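PDB 3SCY: hypothetical bacterial 6-phosphogluconolactonase from Bacteroides fragilis, which is of unproven function but probably hydrolyses 6-phosphogluconolactone as a seven-bladed beta-propeller lactonase. Local coordinates for residues Ala47-Pro52 with Val64-Glu69. Numbering follows the deposited sequence.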
ATOM      1  N   ALA A  47       7.492  -6.514  17.235  1.00 25.63           N
ATOM      2  CA  ALA A  47       8.797  -6.920  16.734  1.00 24.47           C
ATOM      3  C   ALA A  47       9.675  -5.697  16.598  1.00 26.79           C
ATOM      4  O   ALA A  47       9.239  -4.685  16.035  1.00 24.83           O
ATOM      5  CB  ALA A  47       8.664  -7.638  15.390  1.00 24.51           C
ATOM      6  N   GLU A  48      10.893  -5.773  17.144  1.00 24.77           N
ATOM      7  CA  GLU A  48      11.881  -4.708  17.027  1.00 26.24           C
ATOM      8  C   GLU A  48      12.448  -4.763  15.617  1.00 28.48           C
ATOM      9  O   GLU A  48      13.111  -5.735  15.235  1.00 29.56           O
ATOM     10  CB  GLU A  48      12.974  -4.829  18.089  1.00 29.98           C
ATOM     11  CG  GLU A  48      12.473  -4.385  19.447  1.00 41.05           C
ATOM     12  CD  GLU A  48      13.481  -3.777  20.401  1.00 57.90           C
ATOM     13  OE1 GLU A  48      14.581  -3.375  19.956  1.00 63.71           O
ATOM     14  OE2 GLU A  48      13.147  -3.672  21.602  1.00 43.18           O
ATOM     15  N   VAL A  49      12.105  -3.739  14.831  1.00 23.54           N
ATOM     16  CA  VAL A  49      12.454  -3.584  13.409  0.50 22.23           C
ATOM     17  C   VAL A  49      12.596  -2.099  13.121  1.00 25.93           C
ATOM     18  O   VAL A  49      11.726  -1.356  13.528  1.00 25.73           O
ATOM     19  CB  VAL A  49      11.384  -4.196  12.448  0.50 25.27           C
ATOM     20  CG1 VAL A  49      11.974  -4.431  11.062  0.50 24.28           C
ATOM     21  CG2 VAL A  49      10.756  -5.472  12.993  0.50 24.88           C
ATOM     22  N   ALA A  50      13.634  -1.679  12.402  1.00 25.86           N
ATOM     23  CA  ALA A  50      13.814  -0.262  12.102  1.00 25.53           C
ATOM     24  C   ALA A  50      13.007   0.192  10.897  1.00 24.55           C
ATOM     25  O   ALA A  50      13.027  -0.463   9.858  1.00 22.42           O
ATOM     26  CB  ALA A  50      15.280   0.015  11.878  1.00 27.59           C
ATOM     27  N   ASN A  51      12.250   1.312  11.066  1.00 22.15           N
ATOM     28  CA  ASN A  51      11.406   1.947  10.047  1.00 20.12           C
ATOM     29  C   ASN A  51      10.673   0.938   9.131  1.00 21.51           C
ATOM     30  O   ASN A  51      10.795   1.013   7.898  1.00 18.54           O
ATOM     31  CB  ASN A  51      12.190   2.932   9.198  1.00 22.44           C
ATOM     32  CG  ASN A  51      12.510   4.191   9.939  1.00 30.22           C
ATOM     33  OD1 ASN A  51      11.854   4.540  10.916  1.00 26.86           O
ATOM     34  ND2 ASN A  51      13.640   4.784   9.601  1.00 32.26           N
ATOM     35  N   PRO A  52       9.864   0.030   9.715  1.00 18.52           N
ATOM     36  CA  PRO A  52       9.054  -0.877   8.882  1.00 17.40           C
ATOM     37  C   PRO A  52       7.789  -0.138   8.394  1.00 19.01           C
ATOM     38  O   PRO A  52       6.666  -0.396   8.856  1.00 17.82           O
ATOM     39  CB  PRO A  52       8.740  -2.015   9.851  1.00 19.91           C
ATOM     40  CG  PRO A  52       8.626  -1.341  11.189  1.00 23.84           C
ATOM     41  CD  PRO A  52       9.597  -0.179  11.163  1.00 20.67           C
ATOM     42  N   VAL A  64       5.843 -12.639   6.808  1.00 16.31           N
ATOM     43  CA  VAL A  64       5.633 -11.213   6.687  1.00 15.14           C
ATOM     44  C   VAL A  64       6.915 -10.602   6.134  1.00 16.93           C
ATOM     45  O   VAL A  64       8.018 -10.998   6.552  1.00 18.37           O
ATOM     46  CB  VAL A  64       5.199 -10.556   8.021  1.00 17.79           C
ATOM     47  CG1 VAL A  64       5.268  -9.021   7.973  1.00 18.00           C
ATOM     48  CG2 VAL A  64       3.788 -11.011   8.379  1.00 17.92           C
ATOM     49  N   TYR A  65       6.772  -9.639   5.218  1.00 15.19           N
ATOM     50  CA  TYR A  65       7.934  -8.951   4.669  1.00 14.93           C
ATOM     51  C   TYR A  65       7.754  -7.496   4.891  1.00 16.97           C
ATOM     52  O   TYR A  65       6.673  -6.969   4.652  1.00 16.93           O
ATOM     53  CB  TYR A  65       8.125  -9.259   3.172  1.00 15.80           C
ATOM     54  CG  TYR A  65       8.246 -10.742   2.924  1.00 14.75           C
ATOM     55  CD1 TYR A  65       9.475 -11.388   3.026  1.00 16.41           C
ATOM     56  CD2 TYR A  65       7.119 -11.518   2.664  1.00 16.39           C
ATOM     57  CE1 TYR A  65       9.582 -12.771   2.849  1.00 17.20           C
ATOM     58  CE2 TYR A  65       7.210 -12.902   2.535  1.00 16.96           C
ATOM     59  CZ  TYR A  65       8.448 -13.527   2.618  1.00 17.02           C
ATOM     60  OH  TYR A  65       8.563 -14.883   2.463  1.00 18.34           O
ATOM     61  N   SER A  66       8.797  -6.819   5.384  1.00 14.81           N
ATOM     62  CA  SER A  66       8.689  -5.389   5.617  0.50 14.73           C
ATOM     63  C   SER A  66       9.830  -4.656   4.984  1.00 18.90           C
ATOM     64  O   SER A  66      10.926  -5.192   4.875  1.00 19.83           O
ATOM     65  CB  SER A  66       8.650  -5.085   7.116  0.50 16.59           C
ATOM     66  OG  SER A  66       9.941  -5.024   7.706  0.50 15.58           O
ATOM     67  N   VAL A  67       9.594  -3.397   4.632  1.00 17.19           N
ATOM     68  CA  VAL A  67      10.706  -2.576   4.198  1.00 17.38           C
ATOM     69  C   VAL A  67      11.428  -2.149   5.482  1.00 19.62           C
ATOM     70  O   VAL A  67      10.891  -2.319   6.597  1.00 20.39           O
ATOM     71  CB  VAL A  67      10.282  -1.336   3.379  1.00 19.88           C
ATOM     72  CG1 VAL A  67       9.538  -1.735   2.112  1.00 20.01           C
ATOM     73  CG2 VAL A  67       9.467  -0.343   4.234  1.00 19.13           C
ATOM     74  N   ASN A  68      12.650  -1.616   5.324  1.00 19.44           N
ATOM     75  CA  ASN A  68      13.405  -0.900   6.363  1.00 19.11           C
ATOM     76  C   ASN A  68      13.711   0.407   5.664  1.00 20.85           C
ATOM     77  O   ASN A  68      14.630   0.454   4.837  1.00 20.40           O
ATOM     78  CB  ASN A  68      14.641  -1.678   6.844  1.00 18.98           C
ATOM     79  CG  ASN A  68      14.267  -3.018   7.434  1.00 30.54           C
ATOM     80  OD1 ASN A  68      13.757  -3.110   8.556  1.00 29.87           O
ATOM     81  ND2 ASN A  68      14.447  -4.083   6.669  1.00 25.89           N
ATOM     82  N   GLU A  69      12.874   1.426   5.891  1.00 19.46           N
ATOM     83  CA  GLU A  69      12.951   2.659   5.120  1.00 19.82           C
ATOM     84  C   GLU A  69      14.021   3.606   5.639  1.00 25.29           C
ATOM     85  O   GLU A  69      13.799   4.369   6.576  1.00 25.45           O
ATOM     86  CB  GLU A  69      11.583   3.342   5.020  1.00 20.24           C
ATOM     87  CG  GLU A  69      11.579   4.443   3.973  1.00 23.21           C
ATOM     88  CD  GLU A  69      10.363   5.342   3.954  1.00 26.72           C
ATOM     89  OE1 GLU A  69       9.336   4.988   4.574  1.00 22.30           O
ATOM     90  OE2 GLU A  69      10.423   6.386   3.267  1.00 27.10           O
TER
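With chi1 at -73°, Asn-51 turns its CG opposite its own carbonyl carbon and brings the carboxamide against the backbone of Glu-69. One residue uses both polar groups of the Glu-69 backbone, the O through its carboxamide and the N-H through its own backbone carbonyl. Glu-69 N donates to Asn-51 O at 2.9 Å with an almost straight N-H...O angle of 174°, and Asn-51 ND2 returns a bond to Glu-69 O at 3.1 Å. The second bond is more bent, 137° at the hydrogen, and its acceptor lies out of the amide plane. Asn-51 itself takes a left-handed backbone conformation. Beside this pair of bonds, Pro-52 CA directs its hydrogen at Val-67 O, 3.3 Å away, a CA-H...O contact. In one of the two conformers of Ser-66, Val-67 O also accepts from Ser-66 OG at 3.1 Å, the hydroxyl approaching from above the carbonyl plane rather than along a lone pair. Val-49, likewise in one of two conformers, extends CG1 anti to its backbone N, so that the side chains of Val-49 and Asn-68 cross at about a right angle and CG1 lies 4.0 Å from Ser-66 OG. Pro-52 CB packs on the same hydroxyl at 3.9 Å.

Tyr-21 and Ser-53 both hydrogen-bond Glu-69 OE1, so its carboxylate is held from outside the two segments, while Thr-22 OG1 bonds Asn-51 N. The contact thus joins two successive blades of the propeller: 47-52 leaves the outermost strand 41-48 of one four-stranded sheet, and 64-69 ends strand 63-68, an inner strand of the next. Ile-29 of strand 28-35 touches Val-49, Pro-52 and Ser-66, and Phe-80 of strand 76-83 packs on Val-49 and Ser-66, bringing both blades' sheets into the interface.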